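Local coordinates for mirolysin (Tannerella forsythia, PDB 6R7V), which probably cleaves peptide bonds as a pappalysin-family zinc metallopeptidase of the metzincin type, here a zymogen kept latent by a cysteine switch whose sulfur binds the zinc, at residues 224-229 against 251-256; 216-221 against 236-241; 260-265 against 275-280; 240-245 against 266-271. The protein carries 1 engineered substitution. One frame throughout, in Å; residues are numbered along the deposited sequence. Where two conformers were deposited one is given.

Contact 1 (224-229 against 251-256); sequences GSCSGT and TDHCTN. With CA (calcium ion), chain B.
The imidazole of His253 meets segment 224-229 with one face and one edge. Both sulfurs of the Cys226-Cys254 disulfide lie over that face, set toward the rim, with Cys226 SG 3.9 Å from the ring centroid in a sulfur-aromatic contact. At the edge, NE2 of His253 gives its hydrogen to Gly224 O at 2.8 Å, with the oxygen close to the ring plane and the donor nearly in line with the carbonyl (C=O...N 166°). A chi1 of 67°, which sets CG between the backbone N and the carbonyl carbon, swings the ring back over the disulfide. One covalent and one polar bond thus join two loops without regular structure. The disulfide turns at a relaxed chi3 of -88°. In segment 224-229, Ser225 O binds the calcium ion at 2.3 Å, and water 1 joins the metal to Gly228 O. In segment 251-256, Asp252 OD1 accepts from Cys254 N at 3.0 Å, an Asx turn, and from Thr255 N at 3.1 Å, which extends it to an Asx motif; its OD2 holds Gly239 N. The arrangement is a surface disulfide cross-link that includes one ligand of a calcium site, the others from the protein being Trp219, Asp222, Gln238 and Gly239. Segment 224-229 belongs to the loop from helix 203-212 to strand 243-244, segment 251-256 to the loop between strands 243-244 and 269-270.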
loop_
_atom_site.group_PDB
_atom_site.type_symbol
_atom_site.label_atom_id
_atom_site.label_comp_id
_atom_site.label_asym_id
_atom_site.label_seq_id
_atom_site.Cartn_x
_atom_site.Cartn_y
_atom_site.Cartn_z
ATOM N N GLY A 224 20.598 -3.913 -4.388
ATOM C CA GLY A 224 21.009 -5.274 -4.697
ATOM C C GLY A 224 21.850 -5.973 -3.674
ATOM O O GLY A 224 22.171 -7.154 -3.862
ATOM N N SER A 225 22.265 -5.269 -2.616
ATOM C CA SER A 225 23.074 -5.908 -1.597
ATOM C C SER A 225 22.220 -6.791 -0.674
ATOM O O SER A 225 21.021 -6.934 -0.905
ATOM C CB SER A 225 23.866 -4.885 -0.779
ATOM O OG SER A 225 23.000 -4.233 0.133
ATOM N N CYS A 226 22.836 -7.406 0.354
ATOM C CA CYS A 226 22.123 -8.225 1.341
ATOM C C CYS A 226 22.100 -7.505 2.675
ATOM O O CYS A 226 21.795 -8.118 3.706
ATOM C CB CYS A 226 22.777 -9.598 1.480
ATOM S SG CYS A 226 23.055 -10.450 -0.089
ATOM N N SER A 227 22.432 -6.225 2.673
ATOM C CA SER A 227 22.574 -5.451 3.899
ATOM C C SER A 227 21.312 -4.798 4.359
ATOM O O SER A 227 21.146 -4.615 5.571
ATOM C CB SER A 227 23.661 -4.399 3.745
ATOM O OG SER A 227 23.394 -3.540 2.648
ATOM N N GLY A 228 20.447 -4.416 3.408
ATOM C CA GLY A 228 19.177 -3.788 3.708
ATOM C C GLY A 228 18.190 -4.830 4.193
ATOM O O GLY A 228 18.394 -6.036 4.018
ATOM N N THR A 229 17.132 -4.371 4.828
ATOM C CA THR A 229 16.145 -5.316 5.367
ATOM C C THR A 229 14.769 -4.753 5.237
ATOM O O THR A 229 14.619 -3.529 5.185
ATOM C CB THR A 229 16.452 -5.595 6.859
ATOM O OG1 THR A 229 15.502 -6.544 7.374
ATOM C CG2 THR A 229 16.446 -4.323 7.723
ATOM N N THR A 251 16.839 -18.092 -6.997
ATOM C CA THR A 251 17.782 -17.853 -5.907
ATOM C C THR A 251 18.624 -16.619 -6.250
ATOM O O THR A 251 18.614 -16.171 -7.399
ATOM C CB THR A 251 18.657 -19.107 -5.695
ATOM O OG1 THR A 251 19.418 -19.332 -6.878
ATOM C CG2 THR A 251 17.847 -20.359 -5.383
ATOM N N ASP A 252 19.348 -16.067 -5.269
ATOM C CA ASP A 252 20.265 -14.952 -5.517
ATOM C C ASP A 252 21.445 -15.027 -4.535
ATOM O O ASP A 252 21.545 -16.013 -3.818
ATOM C CB ASP A 252 19.553 -13.583 -5.501
ATOM C CG ASP A 252 18.968 -13.079 -4.204
ATOM O OD1 ASP A 252 19.273 -13.666 -3.132
ATOM O OD2 ASP A 252 18.218 -12.071 -4.249
ATOM N N HIS A 253 22.329 -14.015 -4.490
ATOM C CA HIS A 253 23.489 -14.087 -3.600
ATOM C C HIS A 253 23.127 -13.929 -2.100
ATOM O O HIS A 253 23.949 -14.305 -1.261
ATOM C CB HIS A 253 24.601 -13.100 -4.014
ATOM C CG HIS A 253 24.293 -11.642 -3.882
ATOM N ND1 HIS A 253 25.188 -10.776 -3.271
ATOM C CD2 HIS A 253 23.258 -10.920 -4.372
ATOM C CE1 HIS A 253 24.652 -9.568 -3.380
ATOM N NE2 HIS A 253 23.489 -9.607 -4.023
ATOM N N CYS A 254 21.898 -13.457 -1.760
ATOM C CA CYS A 254 21.471 -13.308 -0.357
ATOM C C CYS A 254 20.850 -14.576 0.191
ATOM O O CYS A 254 21.109 -14.897 1.353
ATOM C CB CYS A 254 20.519 -12.133 -0.206
ATOM S SG CYS A 254 21.181 -10.588 -0.864
ATOM N N THR A 255 19.995 -15.247 -0.607
ATOM C CA THR A 255 19.365 -16.551 -0.323
ATOM C C THR A 255 19.720 -17.444 -1.537
ATOM O O THR A 255 19.017 -17.434 -2.557
ATOM C CB THR A 255 17.848 -16.410 -0.078
ATOM O OG1 THR A 255 17.625 -15.536 1.027
ATOM C CG2 THR A 255 17.191 -17.759 0.206
ATOM N N ASN A 256 20.816 -18.193 -1.431
ATOM C CA ASN A 256 21.304 -18.955 -2.581
ATOM C C ASN A 256 20.767 -20.394 -2.659
ATOM O O ASN A 256 21.194 -21.141 -3.544
ATOM C CB ASN A 256 22.846 -18.949 -2.626
ATOM C CG ASN A 256 23.541 -19.431 -1.373
ATOM O OD1 ASN A 256 22.962 -20.110 -0.519
ATOM N ND2 ASN A 256 24.812 -19.084 -1.244
HETATM CA CA CA B . 18.804 -6.409 -0.606
HETATM O O HOH W 1 18.702 -7.330 1.585
#

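Contact 2 (216-221 against 236-241); sequences RHIWGD and PNQGGY. With CA (calcium ion), chain B; ZN (zinc ion), chain D.
Trp219, Gln238 and Ile218 carry this contact, and the indole of Trp219 is its centre. Tyr241 CB sits 3.4 Å from the centroid of the six-membered ring and almost on its normal, a CH-pi contact, and beyond it the phenol ring turns its edge to the same indole in a T-shaped pair (planes at 71°). Against the other face of the indole lies His217 CB. A chi1 of 71° puts CG of Trp219 between the backbone N and the carbonyl carbon, which lays the indole against Tyr241 CB. Gln238 runs out extended past the CB of Trp219 and crosses Ile218 at about a right angle, its OE1 3.5 Å from Ile218 CG2. Its NE2 bonds in the amide plane to Gly240 O at 3.0 Å and also to Asp268. No direct hydrogen bond joins the segments; metal and water do that work instead. The calcium ion draws together Trp219 O, Gln238 O and Gly239 O, and their close approach is explained by the shared cation; Asp222, Ser225 and water 1 complete its shell. Waters 2 and 3 link Ile218 O to Pro236 O and Gln238 N. His217, third histidine of the metzincin zinc-binding motif, binds zinc through NE2 at 2.0 Å, and its ND1 gives a straight bond to the syn lone pair of Asp221 OD1 at 2.7 Å; together these fix the ring's rotation. Cys6 is the fourth zinc ligand. Both segments belong to the loop between helix 203-212, which supplies His207 and His211, and strand 243-244.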
loop_
_atom_site.group_PDB
_atom_site.type_symbol
_atom_site.label_atom_id
_atom_site.label_comp_id
_atom_site.label_asym_id
_atom_site.label_seq_id
_atom_site.Cartn_x
_atom_site.Cartn_y
_atom_site.Cartn_z
ATOM N N ARG A 216 7.806 -2.554 3.928
ATOM C CA ARG A 216 8.868 -2.085 3.039
ATOM C C ARG A 216 9.054 -3.038 1.886
ATOM O O ARG A 216 8.736 -4.238 1.968
ATOM C CB ARG A 216 10.185 -2.026 3.809
ATOM C CG ARG A 216 10.162 -1.028 4.934
ATOM C CD ARG A 216 11.552 -0.851 5.449
ATOM N NE ARG A 216 11.564 -0.102 6.696
ATOM C CZ ARG A 216 12.675 0.304 7.293
ATOM N NH1 ARG A 216 13.857 0.087 6.726
ATOM N NH2 ARG A 216 12.617 0.939 8.451
ATOM N N HIS A 217 9.727 -2.549 0.849
ATOM C CA HIS A 217 10.133 -3.423 -0.249
ATOM C C HIS A 217 10.901 -4.611 0.272
ATOM O O HIS A 217 11.793 -4.462 1.118
ATOM C CB HIS A 217 10.979 -2.650 -1.229
ATOM C CG HIS A 217 10.175 -1.650 -1.978
ATOM N ND1 HIS A 217 10.728 -0.476 -2.408
ATOM C CD2 HIS A 217 8.868 -1.673 -2.325
ATOM C CE1 HIS A 217 9.762 0.178 -3.031
ATOM N NE2 HIS A 217 8.610 -0.479 -2.975
ATOM N N ILE A 218 10.557 -5.794 -0.250
ATOM C CA ILE A 218 11.064 -7.049 0.301
ATOM C C ILE A 218 12.606 -7.176 0.186
ATOM O O ILE A 218 13.241 -7.834 1.009
ATOM C CB ILE A 218 10.345 -8.227 -0.379
ATOM C CG1 ILE A 218 10.666 -9.555 0.303
ATOM C CG2 ILE A 218 10.639 -8.284 -1.899
ATOM C CD1 ILE A 218 9.682 -10.668 -0.067
ATOM N N TRP A 219 13.194 -6.542 -0.827
ATOM C CA TRP A 219 14.648 -6.633 -1.018
ATOM C C TRP A 219 15.448 -5.599 -0.198
ATOM O O TRP A 219 16.690 -5.609 -0.260
ATOM C CB TRP A 219 15.017 -6.528 -2.502
ATOM C CG TRP A 219 14.827 -5.169 -3.070
ATOM C CD1 TRP A 219 15.762 -4.187 -3.190
ATOM C CD2 TRP A 219 13.598 -4.620 -3.563
ATOM N NE1 TRP A 219 15.183 -3.048 -3.712
ATOM C CE2 TRP A 219 13.861 -3.293 -3.963
ATOM C CE3 TRP A 219 12.311 -5.142 -3.765
ATOM C CZ2 TRP A 219 12.875 -2.461 -4.509
ATOM C CZ3 TRP A 219 11.331 -4.315 -4.292
ATOM C CH2 TRP A 219 11.627 -2.993 -4.687
ATOM N N GLY A 220 14.779 -4.729 0.550
ATOM C CA GLY A 220 15.495 -3.816 1.441
ATOM C C GLY A 220 15.990 -2.496 0.887
ATOM O O GLY A 220 16.701 -1.782 1.593
ATOM N N ASP A 221 15.602 -2.150 -0.353
ATOM C CA ASP A 221 15.922 -0.878 -0.989
ATOM C C ASP A 221 17.407 -0.574 -0.855
ATOM O O ASP A 221 17.784 0.515 -0.434
ATOM C CB ASP A 221 15.075 0.246 -0.338
ATOM C CG ASP A 221 13.611 0.166 -0.721
ATOM O OD1 ASP A 221 13.329 0.045 -1.917
ATOM O OD2 ASP A 221 12.750 0.215 0.195
ATOM N N PRO A 236 12.449 -14.088 2.927
ATOM C CA PRO A 236 13.887 -14.377 2.711
ATOM C C PRO A 236 14.684 -13.133 2.346
ATOM O O PRO A 236 14.194 -12.306 1.577
ATOM C CB PRO A 236 13.876 -15.345 1.532
ATOM C CG PRO A 236 12.514 -16.009 1.584
ATOM C CD PRO A 236 11.581 -14.924 2.066
ATOM N N ASN A 237 15.913 -13.008 2.885
ATOM C CA ASN A 237 16.824 -11.923 2.534
ATOM C C ASN A 237 16.999 -11.937 1.034
ATOM O O ASN A 237 17.191 -12.994 0.424
ATOM C CB ASN A 237 18.162 -12.085 3.238
ATOM C CG ASN A 237 19.060 -10.881 3.194
ATOM O OD1 ASN A 237 18.783 -9.879 2.542
ATOM N ND2 ASN A 237 20.176 -10.959 3.893
ATOM N N GLN A 238 16.882 -10.788 0.417
ATOM C CA GLN A 238 16.848 -10.726 -1.034
ATOM C C GLN A 238 17.776 -9.619 -1.519
ATOM O O GLN A 238 17.854 -8.585 -0.874
ATOM C CB GLN A 238 15.372 -10.469 -1.445
ATOM C CG GLN A 238 15.104 -10.325 -2.945
ATOM C CD GLN A 238 13.631 -10.246 -3.274
ATOM O OE1 GLN A 238 12.788 -10.905 -2.671
ATOM N NE2 GLN A 238 13.287 -9.427 -4.233
ATOM N N GLY A 239 18.473 -9.842 -2.638
ATOM C CA GLY A 239 19.405 -8.847 -3.194
ATOM C C GLY A 239 18.680 -7.611 -3.693
ATOM O O GLY A 239 18.515 -6.637 -2.956
ATOM N N GLY A 240 18.260 -7.668 -4.946
ATOM C CA GLY A 240 17.544 -6.580 -5.587
ATOM C C GLY A 240 16.103 -6.936 -5.871
ATOM O O GLY A 240 15.617 -8.015 -5.476
ATOM N N TYR A 241 15.385 -6.031 -6.484
ATOM C CA TYR A 241 14.005 -6.290 -6.822
ATOM C C TYR A 241 13.913 -7.275 -7.960
ATOM O O TYR A 241 14.862 -7.464 -8.732
ATOM C CB TYR A 241 13.258 -4.987 -7.201
ATOM C CG TYR A 241 13.851 -4.221 -8.378
ATOM C CD1 TYR A 241 14.612 -3.067 -8.177
ATOM C CD2 TYR A 241 13.637 -4.639 -9.690
ATOM C CE1 TYR A 241 15.170 -2.373 -9.251
ATOM C CE2 TYR A 241 14.206 -3.962 -10.768
ATOM C CZ TYR A 241 14.990 -2.840 -10.541
ATOM O OH TYR A 241 15.536 -2.139 -11.599
HETATM CA CA CA B . 18.804 -6.409 -0.606
HETATM ZN ZN ZN D . 6.711 0.192 -3.198
HETATM O O HOH W 2 13.251 -10.022 2.842
HETATM O O HOH W 3 15.855 -8.341 1.954
HETATM O O HOH W 1 18.702 -7.330 1.585
#

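Contact 3 (260-265 against 275-280); sequences GVMFMN and MNLFTK
Met262 and Leu277 cross at about a right angle, with Met262 SD 4.0 Å from Leu277 CD1. The thioether runs on to Thr279, where SD comes within 3.5 Å of CG2; a bend at chi3 (-92°) turns the methyl toward this threonine as well. Met264 curls instead of reaching: bent at chi2 and chi3, it touches with its middle, CG lying 3.6 Å from Leu277 CD2 and 3.3 Å from Asn276 OD1, an oxygen bonded to Thr88. Its CE folds back over the centre of the Phe263 ring. Asn265 lies across Thr279, its ND2 bonded to Gln282 and weakly to Met262 SD, while OD1 holds Met267 N. Between the backbones, Met264 O accepts from Asn276 N at 2.8 Å and weakly from Leu277 N, and Asn265 CA approaches Leu277 O at 3.3 Å, where the chains form a single bridge. The result is a buried, sulfur-rich junction of two loops. Met262 and Met264 also pack on Phe92 of helix 90-93, Met275 touches Arg203 of helix 203-212, and Thr279, whose OG1 is also hydrogen-bonded to Asp234, is the N-cap of helix 280-288.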
loop_
_atom_site.group_PDB
_atom_site.type_symbol
_atom_site.label_atom_id
_atom_site.label_comp_id
_atom_site.label_asym_id
_atom_site.label_seq_id
_atom_site.Cartn_x
_atom_site.Cartn_y
_atom_site.Cartn_z
ATOM N N GLY A 260 14.495 -20.172 -2.343
ATOM C CA GLY A 260 14.958 -18.893 -2.876
ATOM C C GLY A 260 14.206 -17.675 -2.368
ATOM O O GLY A 260 13.753 -17.631 -1.222
ATOM N N VAL A 261 14.083 -16.660 -3.226
ATOM C CA VAL A 261 13.457 -15.401 -2.840
ATOM C C VAL A 261 11.975 -15.376 -3.185
ATOM O O VAL A 261 11.507 -15.998 -4.127
ATOM C CB VAL A 261 14.227 -14.192 -3.407
ATOM C CG1 VAL A 261 15.696 -14.200 -2.943
ATOM C CG2 VAL A 261 14.131 -14.104 -4.934
ATOM N N MET A 262 11.217 -14.659 -2.372
ATOM C CA MET A 262 9.759 -14.623 -2.492
ATOM C C MET A 262 9.321 -13.535 -3.480
ATOM O O MET A 262 8.738 -12.497 -3.112
ATOM C CB MET A 262 9.174 -14.381 -1.097
ATOM C CG MET A 262 7.818 -14.900 -0.941
ATOM S SD MET A 262 7.287 -14.523 0.744
ATOM C CE MET A 262 7.750 -15.987 1.629
ATOM N N PHE A 263 9.610 -13.775 -4.766
ATOM C CA PHE A 263 9.336 -12.771 -5.802
ATOM C C PHE A 263 7.848 -12.570 -6.044
ATOM O O PHE A 263 7.483 -11.588 -6.687
ATOM C CB PHE A 263 10.036 -13.139 -7.112
ATOM C CG PHE A 263 9.613 -14.459 -7.700
ATOM C CD1 PHE A 263 8.436 -14.568 -8.437
ATOM C CD2 PHE A 263 10.379 -15.602 -7.499
ATOM C CE1 PHE A 263 8.045 -15.789 -8.979
ATOM C CE2 PHE A 263 9.991 -16.818 -8.047
ATOM C CZ PHE A 263 8.823 -16.910 -8.770
ATOM N N MET A 264 7.000 -13.473 -5.524
ATOM C CA MET A 264 5.537 -13.387 -5.660
ATOM C C MET A 264 4.891 -12.653 -4.454
ATOM O O MET A 264 3.667 -12.603 -4.335
ATOM C CB MET A 264 4.901 -14.767 -5.918
ATOM C CG MET A 264 4.925 -15.782 -4.773
ATOM S SD MET A 264 6.537 -16.274 -4.107
ATOM C CE MET A 264 7.293 -16.996 -5.561
ATOM N N ASN A 265 5.723 -12.108 -3.582
ATOM C CA ASN A 265 5.254 -11.256 -2.481
ATOM C C ASN A 265 4.756 -9.951 -3.057
ATOM O O ASN A 265 5.380 -9.400 -3.972
ATOM C CB ASN A 265 6.397 -11.003 -1.512
ATOM C CG ASN A 265 5.904 -10.409 -0.208
ATOM O OD1 ASN A 265 5.753 -9.197 -0.087
ATOM N ND2 ASN A 265 5.591 -11.264 0.765
ATOM N N MET A 275 2.062 -12.051 -8.526
ATOM C CA MET A 275 2.029 -11.861 -7.086
ATOM C C MET A 275 0.882 -12.624 -6.474
ATOM O O MET A 275 -0.190 -12.738 -7.082
ATOM C CB MET A 275 1.845 -10.398 -6.727
ATOM C CG MET A 275 2.967 -9.550 -7.167
ATOM S SD MET A 275 2.612 -7.810 -6.792
ATOM C CE MET A 275 4.335 -7.224 -6.714
ATOM N N ASN A 276 1.046 -13.083 -5.233
ATOM C CA ASN A 276 -0.067 -13.822 -4.646
ATOM C C ASN A 276 0.030 -14.020 -3.122
ATOM O O ASN A 276 -0.786 -14.774 -2.587
ATOM C CB ASN A 276 -0.256 -15.198 -5.339
ATOM C CG ASN A 276 1.053 -15.930 -5.453
ATOM O OD1 ASN A 276 1.715 -16.178 -4.449
ATOM N ND2 ASN A 276 1.480 -16.248 -6.684
ATOM N N LEU A 277 0.947 -13.311 -2.408
ATOM C CA LEU A 277 0.903 -13.430 -0.950
ATOM C C LEU A 277 1.534 -12.287 -0.219
ATOM O O LEU A 277 2.437 -11.574 -0.719
ATOM C CB LEU A 277 1.546 -14.751 -0.401
ATOM C CG LEU A 277 3.075 -14.733 -0.201
ATOM C CD1 LEU A 277 3.519 -15.899 0.701
ATOM C CD2 LEU A 277 3.827 -14.827 -1.524
ATOM N N PHE A 278 1.024 -12.133 1.028
ATOM C CA PHE A 278 1.713 -11.507 2.139
ATOM C C PHE A 278 2.158 -12.624 3.037
ATOM O O PHE A 278 1.492 -13.666 3.056
ATOM C CB PHE A 278 0.829 -10.555 2.965
ATOM C CG PHE A 278 0.468 -9.235 2.315
ATOM C CD1 PHE A 278 1.443 -8.264 2.072
ATOM C CD2 PHE A 278 -0.863 -8.928 2.042
ATOM C CE1 PHE A 278 1.087 -7.020 1.543
ATOM C CE2 PHE A 278 -1.213 -7.690 1.497
ATOM C CZ PHE A 278 -0.230 -6.762 1.225
ATOM N N THR A 279 3.186 -12.413 3.834
ATOM C CA THR A 279 3.542 -13.436 4.814
ATOM C C THR A 279 2.847 -13.192 6.158
ATOM O O THR A 279 2.350 -12.083 6.431
ATOM C CB THR A 279 5.042 -13.475 5.070
ATOM O OG1 THR A 279 5.461 -12.291 5.761
ATOM C CG2 THR A 279 5.860 -13.705 3.844
ATOM N N LYS A 280 2.893 -14.193 7.049
ATOM C CA LYS A 280 2.377 -13.996 8.411
ATOM C C LYS A 280 3.119 -12.846 9.125
ATOM O O LYS A 280 2.500 -12.089 9.875
ATOM C CB LYS A 280 2.526 -15.281 9.220
ATOM C CG LYS A 280 1.604 -16.390 8.699
ATOM C CD LYS A 280 1.922 -17.731 9.351
ATOM C CE LYS A 280 1.027 -18.820 8.811
ATOM N NZ LYS A 280 1.429 -20.153 9.349
#

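Contact 4 (240-245 against 266-271); sequences GYNEGC and YMDYTY
Asp268 turns its carboxylate CG anti to the backbone N (chi1 -152°) while Asn242 keeps its amide beside its own N (chi1 -68°), and the two groups meet through a pair of hydrogen bonds. The acid belongs to the turn that, by its place in the sequence and under the zinc site, fits the Met-turn of metzincins: Met267 packs on His207 and His211. OD1 of Asp268 takes Asn242 N at 2.8 Å, OD2 takes Asn242 ND2 at 2.9 Å, both bonds nearly straight; the two oxygens are met on the syn side, each somewhat out of the carboxylate plane. OD1 is gripped again by Tyr269 N from the anti side, which ties the acid to its own chain, and OD2 is also met by Gln238 NE2. Asn242 OD1 goes to Lys250. Beside this pair the ring of Tyr269 crosses Tyr241 at a slant, CD2 lying 3.6 Å from Tyr241 CG over its ring, and sends its hydroxyl to Glu9. Farther along, Asn242 CB rests on Thr270 CG2, whose hydroxyl is bonded to Phe263 O. Water 4 bridges Gly244 N to Tyr269 O. Beyond it, Tyr271 N donates a straight bond to Gly244 O at 2.9 Å, and the ring of Tyr271 turns its face to the glycine, so that Gly244 CA rests 3.5 Å from the ring centroid and only 4° off its normal.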
loop_
_atom_site.group_PDB
_atom_site.type_symbol
_atom_site.label_atom_id
_atom_site.label_comp_id
_atom_site.label_asym_id
_atom_site.label_seq_id
_atom_site.Cartn_x
_atom_site.Cartn_y
_atom_site.Cartn_z
ATOM N N GLY A 240 18.260 -7.668 -4.946
ATOM C CA GLY A 240 17.544 -6.580 -5.587
ATOM C C GLY A 240 16.103 -6.936 -5.871
ATOM O O GLY A 240 15.617 -8.015 -5.476
ATOM N N TYR A 241 15.385 -6.031 -6.484
ATOM C CA TYR A 241 14.005 -6.290 -6.822
ATOM C C TYR A 241 13.913 -7.275 -7.960
ATOM O O TYR A 241 14.862 -7.464 -8.732
ATOM C CB TYR A 241 13.258 -4.987 -7.201
ATOM C CG TYR A 241 13.851 -4.221 -8.378
ATOM C CD1 TYR A 241 14.612 -3.067 -8.177
ATOM C CD2 TYR A 241 13.637 -4.639 -9.690
ATOM C CE1 TYR A 241 15.170 -2.373 -9.251
ATOM C CE2 TYR A 241 14.206 -3.962 -10.768
ATOM C CZ TYR A 241 14.990 -2.840 -10.541
ATOM O OH TYR A 241 15.536 -2.139 -11.599
ATOM N N ASN A 242 12.750 -7.904 -8.057
ATOM C CA ASN A 242 12.444 -8.732 -9.209
ATOM C C ASN A 242 11.413 -8.004 -10.029
ATOM O O ASN A 242 10.621 -7.235 -9.494
ATOM C CB ASN A 242 11.930 -10.096 -8.789
ATOM C CG ASN A 242 12.996 -10.896 -8.129
ATOM O OD1 ASN A 242 13.938 -11.358 -8.779
ATOM N ND2 ASN A 242 12.910 -11.023 -6.826
ATOM N N GLU A 243 11.396 -8.267 -11.311
ATOM C CA GLU A 243 10.451 -7.655 -12.221
ATOM C C GLU A 243 9.864 -8.729 -13.111
ATOM O O GLU A 243 10.370 -9.856 -13.148
ATOM C CB GLU A 243 11.118 -6.541 -13.049
ATOM C CG GLU A 243 12.250 -7.043 -13.932
ATOM C CD GLU A 243 13.000 -6.011 -14.750
ATOM O OE1 GLU A 243 12.623 -4.816 -14.726
ATOM O OE2 GLU A 243 13.987 -6.406 -15.413
ATOM N N GLY A 244 8.772 -8.400 -13.774
ATOM C CA GLY A 244 8.167 -9.366 -14.679
ATOM C C GLY A 244 7.556 -10.546 -13.967
ATOM O O GLY A 244 6.929 -10.384 -12.931
ATOM N N CYS A 245 7.736 -11.735 -14.555
ATOM C CA CYS A 245 7.184 -12.975 -14.026
ATOM C C CYS A 245 8.306 -14.041 -13.906
ATOM O O CYS A 245 8.464 -14.888 -14.805
ATOM C CB CYS A 245 6.051 -13.448 -14.935
ATOM S SG CYS A 245 4.954 -14.674 -14.181
ATOM N N TYR A 266 3.656 -9.402 -2.500
ATOM C CA TYR A 266 3.159 -8.122 -3.019
ATOM C C TYR A 266 4.143 -6.974 -2.878
ATOM O O TYR A 266 3.996 -5.972 -3.602
ATOM C CB TYR A 266 1.866 -7.721 -2.288
ATOM C CG TYR A 266 0.739 -8.734 -2.436
ATOM C CD1 TYR A 266 0.279 -9.116 -3.686
ATOM C CD2 TYR A 266 0.160 -9.331 -1.322
ATOM C CE1 TYR A 266 -0.705 -10.092 -3.831
ATOM C CE2 TYR A 266 -0.858 -10.277 -1.456
ATOM C CZ TYR A 266 -1.271 -10.662 -2.710
ATOM O OH TYR A 266 -2.255 -11.605 -2.844
ATOM N N MET A 267 5.128 -7.080 -1.979
ATOM C CA MET A 267 6.078 -6.004 -1.759
ATOM C C MET A 267 7.325 -6.116 -2.638
ATOM O O MET A 267 8.302 -5.413 -2.396
ATOM C CB MET A 267 6.464 -5.928 -0.276
ATOM C CG MET A 267 5.238 -5.675 0.639
ATOM S SD MET A 267 4.056 -4.389 0.080
ATOM C CE MET A 267 5.126 -2.917 0.116
ATOM N N ASP A 268 7.257 -6.938 -3.695
ATOM C CA ASP A 268 8.317 -6.959 -4.703
ATOM C C ASP A 268 7.848 -6.049 -5.866
ATOM O O ASP A 268 6.871 -5.304 -5.715
ATOM C CB ASP A 268 8.657 -8.413 -5.156
ATOM C CG ASP A 268 10.104 -8.582 -5.634
ATOM O OD1 ASP A 268 10.689 -7.597 -6.128
ATOM O OD2 ASP A 268 10.647 -9.680 -5.496
ATOM N N TYR A 269 8.563 -6.075 -7.015
ATOM C CA TYR A 269 8.257 -5.246 -8.185
ATOM C C TYR A 269 7.772 -6.072 -9.363
ATOM O O TYR A 269 7.786 -5.603 -10.502
ATOM C CB TYR A 269 9.477 -4.414 -8.622
ATOM C CG TYR A 269 9.708 -3.099 -7.910
ATOM C CD1 TYR A 269 8.794 -2.615 -6.971
ATOM C CD2 TYR A 269 10.810 -2.309 -8.218
ATOM C CE1 TYR A 269 8.968 -1.366 -6.376
ATOM C CE2 TYR A 269 11.005 -1.071 -7.616
ATOM C CZ TYR A 269 10.074 -0.596 -6.706
ATOM O OH TYR A 269 10.293 0.608 -6.083
ATOM N N THR A 270 7.327 -7.300 -9.101
ATOM C CA THR A 270 6.871 -8.196 -10.150
ATOM C C THR A 270 5.491 -7.801 -10.725
ATOM O O THR A 270 4.774 -6.976 -10.134
ATOM C CB THR A 270 6.853 -9.620 -9.613
ATOM O OG1 THR A 270 6.244 -9.614 -8.338
ATOM C CG2 THR A 270 8.261 -10.199 -9.501
ATOM N N TYR A 271 5.123 -8.399 -11.870
ATOM C CA TYR A 271 3.826 -8.178 -12.512
ATOM C C TYR A 271 2.688 -8.558 -11.600
ATOM O O TYR A 271 2.814 -9.510 -10.840
ATOM C CB TYR A 271 3.690 -9.023 -13.773
ATOM C CG TYR A 271 4.518 -8.633 -14.967
ATOM C CD1 TYR A 271 5.127 -7.378 -15.048
ATOM C CD2 TYR A 271 4.635 -9.485 -16.051
ATOM C CE1 TYR A 271 5.856 -7.001 -16.182
ATOM C CE2 TYR A 271 5.337 -9.115 -17.191
ATOM C CZ TYR A 271 5.957 -7.878 -17.248
ATOM O OH TYR A 271 6.672 -7.561 -18.387
HETATM O O HOH W 4 7.654 -5.889 -13.157
#

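How the contacts relate
The four contacts form one continuous region on the same side of the chain's centre. Contacts 1 and 2, with centres about 7 Å apart, share the calcium ion and water 1, and are tied by Thr255 OG1 to Asn237 O (2.6 Å). Contact 2 also holds a zinc ligand and meets contact 4 where Ile218 N lies 3.1 Å from Met267 O and Trp219 CH2 3.5 Å from Tyr269 CZ; the two share Gly240 and Tyr241. Contact 3 lies about 10 Å from contact 4, centre to centre, and meets it at Leu277 O and Tyr266 N (3.1 Å). Calcium loop, zinc ligand and probable Met-turn are thus linked at the zinc site, where Cys6 is the fourth ligand.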